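Long-range contact in translation initiation factor 4E (Ascaris suum, PDB 3M94), which binds the trimethylguanosine (m2,2,7G) cap of mRNA and probably takes part in initiating translation: residues F38-S49 against L92-M101. Residues are numbered along the deposited sequence; the frame is centred on the assembly and turned at random.
Sequences FWSLYNHIQAAS and LDHYWLELLM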
# COMPACT_ATOMS: atom_id res chain seq x y z
N PHE A 38 4.67 8.14 -13.05
CA PHE A 38 4.05 6.98 -12.40
C PHE A 38 3.75 5.85 -13.40
O PHE A 38 4.14 4.70 -13.18
CB PHE A 38 2.76 7.32 -11.62
CG PHE A 38 1.94 6.09 -11.28
CD1 PHE A 38 2.39 5.19 -10.29
CD2 PHE A 38 0.79 5.78 -11.98
CE1 PHE A 38 1.66 4.02 -10.01
CE2 PHE A 38 0.06 4.61 -11.70
CZ PHE A 38 0.50 3.73 -10.71
N TRP A 39 3.07 6.20 -14.49
CA TRP A 39 2.73 5.20 -15.51
C TRP A 39 3.94 4.58 -16.23
O TRP A 39 3.95 3.37 -16.48
CB TRP A 39 1.70 5.74 -16.50
CG TRP A 39 0.31 5.86 -15.94
CD1 TRP A 39 -0.45 6.99 -15.88
CD2 TRP A 39 -0.48 4.81 -15.35
NE1 TRP A 39 -1.66 6.72 -15.28
CE2 TRP A 39 -1.71 5.39 -14.95
CE3 TRP A 39 -0.28 3.44 -15.11
CZ2 TRP A 39 -2.73 4.65 -14.34
CZ3 TRP A 39 -1.29 2.70 -14.50
CH2 TRP A 39 -2.50 3.31 -14.12
N SER A 40 4.96 5.39 -16.55
CA SER A 40 6.19 4.88 -17.18
C SER A 40 6.87 3.85 -16.32
O SER A 40 7.49 2.91 -16.83
CB SER A 40 7.21 5.99 -17.45
OG SER A 40 6.64 7.00 -18.26
N LEU A 41 6.79 4.04 -15.00
CA LEU A 41 7.29 3.06 -14.06
C LEU A 41 6.40 1.84 -14.07
O LEU A 41 6.84 0.72 -14.32
CB LEU A 41 7.27 3.63 -12.65
CG LEU A 41 8.51 4.29 -12.12
CD1 LEU A 41 8.32 4.51 -10.62
CD2 LEU A 41 9.72 3.38 -12.41
N TYR A 42 5.12 2.06 -13.79
CA TYR A 42 4.22 0.95 -13.63
C TYR A 42 4.12 0.05 -14.86
O TYR A 42 4.08 -1.17 -14.73
CB TYR A 42 2.84 1.42 -13.14
CG TYR A 42 1.98 0.24 -12.76
CD1 TYR A 42 2.02 -0.29 -11.46
CD2 TYR A 42 1.16 -0.37 -13.70
CE1 TYR A 42 1.22 -1.40 -11.12
CE2 TYR A 42 0.36 -1.46 -13.37
CZ TYR A 42 0.40 -1.97 -12.08
OH TYR A 42 -0.39 -3.05 -11.78
N ASN A 43 4.12 0.66 -16.05
CA ASN A 43 4.00 -0.08 -17.30
C ASN A 43 5.17 -0.99 -17.66
O ASN A 43 5.02 -1.89 -18.49
CB ASN A 43 3.79 0.90 -18.45
CG ASN A 43 2.39 1.47 -18.46
OD1 ASN A 43 1.49 0.96 -17.80
ND2 ASN A 43 2.20 2.55 -19.21
N HIS A 44 6.35 -0.72 -17.09
CA HIS A 44 7.54 -1.46 -17.47
C HIS A 44 8.08 -2.39 -16.39
O HIS A 44 8.96 -3.21 -16.67
CB HIS A 44 8.61 -0.47 -17.94
CG HIS A 44 8.22 0.24 -19.19
ND1 HIS A 44 7.66 1.51 -19.19
CD2 HIS A 44 8.25 -0.15 -20.49
CE1 HIS A 44 7.39 1.86 -20.43
NE2 HIS A 44 7.74 0.88 -21.24
N ILE A 45 7.56 -2.26 -15.16
CA ILE A 45 7.96 -3.14 -14.06
C ILE A 45 7.04 -4.36 -13.98
O ILE A 45 5.89 -4.31 -14.42
CB ILE A 45 8.03 -2.44 -12.66
CG1 ILE A 45 6.60 -2.11 -12.17
CG2 ILE A 45 8.93 -1.20 -12.70
CD1 ILE A 45 6.54 -1.30 -10.89
N GLN A 46 7.54 -5.43 -13.39
CA GLN A 46 6.81 -6.70 -13.34
C GLN A 46 5.54 -6.60 -12.49
O GLN A 46 5.53 -5.96 -11.44
CB GLN A 46 7.73 -7.77 -12.77
CG GLN A 46 7.23 -9.19 -12.92
CD GLN A 46 8.25 -10.22 -12.45
OE1 GLN A 46 9.29 -9.87 -11.87
NE2 GLN A 46 7.95 -11.49 -12.69
N ALA A 47 4.47 -7.25 -12.95
CA ALA A 47 3.20 -7.30 -12.22
C ALA A 47 3.45 -7.97 -10.86
O ALA A 47 4.33 -8.85 -10.74
CB ALA A 47 2.16 -8.07 -13.02
N ALA A 48 2.72 -7.52 -9.84
CA ALA A 48 2.86 -8.09 -8.50
C ALA A 48 2.69 -9.61 -8.55
O ALA A 48 3.49 -10.35 -7.98
CB ALA A 48 1.85 -7.46 -7.54
N SER A 49 1.66 -10.05 -9.27
CA SER A 49 1.30 -11.47 -9.37
C SER A 49 2.42 -12.31 -9.95
O SER A 49 2.48 -13.50 -9.71
CB SER A 49 0.04 -11.66 -10.21
OG SER A 49 0.16 -11.02 -11.47
N LEU A 92 -5.01 -9.91 -7.12
CA LEU A 92 -3.74 -9.33 -6.65
C LEU A 92 -3.33 -8.01 -7.37
O LEU A 92 -3.20 -6.96 -6.73
CB LEU A 92 -2.60 -10.35 -6.64
CG LEU A 92 -1.35 -9.82 -5.92
CD1 LEU A 92 -1.70 -9.48 -4.46
CD2 LEU A 92 -0.19 -10.79 -6.00
N ASP A 93 -3.16 -8.07 -8.69
CA ASP A 93 -2.76 -6.89 -9.48
C ASP A 93 -3.79 -5.77 -9.47
O ASP A 93 -3.42 -4.59 -9.42
CB ASP A 93 -2.41 -7.26 -10.92
CG ASP A 93 -1.24 -8.22 -11.01
OD1 ASP A 93 -0.45 -8.30 -10.04
OD2 ASP A 93 -1.13 -8.90 -12.04
N HIS A 94 -5.06 -6.13 -9.52
CA HIS A 94 -6.16 -5.16 -9.45
C HIS A 94 -6.13 -4.42 -8.11
O HIS A 94 -6.15 -3.19 -8.09
CB HIS A 94 -7.50 -5.87 -9.67
CG HIS A 94 -8.68 -4.94 -9.67
ND1 HIS A 94 -9.05 -4.22 -10.79
CD2 HIS A 94 -9.58 -4.65 -8.71
CE1 HIS A 94 -10.12 -3.50 -10.50
NE2 HIS A 94 -10.47 -3.74 -9.25
N TYR A 95 -6.09 -5.16 -7.01
CA TYR A 95 -6.01 -4.56 -5.67
C TYR A 95 -4.83 -3.59 -5.54
O TYR A 95 -5.01 -2.46 -5.10
CB TYR A 95 -5.93 -5.65 -4.60
CG TYR A 95 -7.25 -6.28 -4.18
CD1 TYR A 95 -7.29 -7.22 -3.14
CD2 TYR A 95 -8.47 -5.94 -4.79
CE1 TYR A 95 -8.50 -7.81 -2.71
CE2 TYR A 95 -9.69 -6.51 -4.37
CZ TYR A 95 -9.69 -7.46 -3.33
OH TYR A 95 -10.87 -8.04 -2.90
N TRP A 96 -3.63 -4.05 -5.92
CA TRP A 96 -2.41 -3.24 -5.84
C TRP A 96 -2.49 -1.96 -6.66
O TRP A 96 -2.25 -0.88 -6.14
CB TRP A 96 -1.20 -4.08 -6.26
CG TRP A 96 0.14 -3.36 -6.23
CD1 TRP A 96 1.00 -3.25 -7.26
CD2 TRP A 96 0.76 -2.72 -5.11
NE1 TRP A 96 2.12 -2.57 -6.86
CE2 TRP A 96 2.01 -2.24 -5.54
CE3 TRP A 96 0.38 -2.50 -3.77
CZ2 TRP A 96 2.89 -1.53 -4.70
CZ3 TRP A 96 1.27 -1.83 -2.92
CH2 TRP A 96 2.50 -1.35 -3.39
N LEU A 97 -2.85 -2.06 -7.94
CA LEU A 97 -2.95 -0.88 -8.80
C LEU A 97 -4.03 0.10 -8.32
O LEU A 97 -3.77 1.30 -8.27
CB LEU A 97 -3.19 -1.27 -10.27
CG LEU A 97 -3.30 -0.10 -11.27
CD1 LEU A 97 -2.07 0.88 -11.21
CD2 LEU A 97 -3.48 -0.62 -12.70
N GLU A 98 -5.22 -0.39 -7.97
CA GLU A 98 -6.25 0.48 -7.38
C GLU A 98 -5.75 1.23 -6.14
O GLU A 98 -6.03 2.42 -5.97
CB GLU A 98 -7.53 -0.30 -7.02
CG GLU A 98 -8.28 -0.92 -8.20
CD GLU A 98 -8.76 0.10 -9.23
OE1 GLU A 98 -9.20 1.19 -8.85
OE2 GLU A 98 -8.70 -0.20 -10.44
N LEU A 99 -5.01 0.54 -5.27
CA LEU A 99 -4.47 1.20 -4.08
C LEU A 99 -3.45 2.29 -4.45
O LEU A 99 -3.47 3.37 -3.86
CB LEU A 99 -3.88 0.19 -3.10
CG LEU A 99 -3.34 0.73 -1.78
CD1 LEU A 99 -4.37 1.62 -1.07
CD2 LEU A 99 -2.94 -0.43 -0.87
N LEU A 100 -2.57 2.01 -5.41
CA LEU A 100 -1.60 3.00 -5.86
C LEU A 100 -2.29 4.25 -6.44
O LEU A 100 -1.91 5.38 -6.12
CB LEU A 100 -0.65 2.41 -6.90
CG LEU A 100 0.27 1.25 -6.46
CD1 LEU A 100 1.26 0.94 -7.54
CD2 LEU A 100 1.00 1.50 -5.12
N MET A 101 -3.28 4.05 -7.29
CA MET A 101 -4.02 5.18 -7.88
C MET A 101 -4.76 5.99 -6.80
O MET A 101 -4.78 7.23 -6.87
CB MET A 101 -5.00 4.69 -8.94
CG MET A 101 -4.28 4.20 -10.18
SD MET A 101 -5.40 3.93 -11.55
CE MET A 101 -6.38 2.56 -10.94
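Leu97 reaches from helix 88-104 into three aromatic side chains, Phe38, Trp39 and Tyr42, on the facing helix. Leu97 CB lies 3.6 Å from Tyr42 OH, and CG stays near the same hydroxyl. CG lies anti to the backbone N (chi1 -179°), which carries the branch toward Tyr42, and chi2 turns CD1 over the ring. Leu97 CD1 sits 3.9 Å from the centroid of the Tyr42 ring and 11° off the ring normal, a CH-pi contact. Leu97 CD1 also meets the rim of Phe38 near the ring plane, and lies 3.8 Å from Trp39 CH2. Leu97 CD2 remains 4.0 Å from Tyr42 CE2. One turn along, Leu100 CD1 touches both the edge of the Phe38 ring and Tyr42 CD1, while Met101 SD stands 3.9 Å from Trp39 CH2 at the six-membered ring's edge, a Met-aromatic contact.

Helices 35-42 and 88-104 lie on one side of the curved antiparallel sheet of the eIF4E fold; the axes of segments 38-42 and 92-101 run nearly antiparallel and approach to 12.9 Å, so long side chains do the bridging. Trp39 NE1 donates to the backbone of a bound peptide that also packs on Tyr42 and Met101, consistent with the surface where eIF4E proteins receive eIF4G and related partners.

Farther along, as the loop after helix 35-42 comes closer, the joint becomes polar. Asp93 takes two bonds on the syn sides of its carboxylate: Ser49 N to OD1 (2.8 Å, 153° at the hydrogen) and Ser49 OG to OD2, short at 2.5 Å and tilted out of the carboxylate plane. This two-point grip fixes the carboxylate's rotation and would probably favour its ionised form. Next to it, Leu92 CD2 rests on the backbone of Ser49, whose carbonyl oxygen is bonded by Arg88.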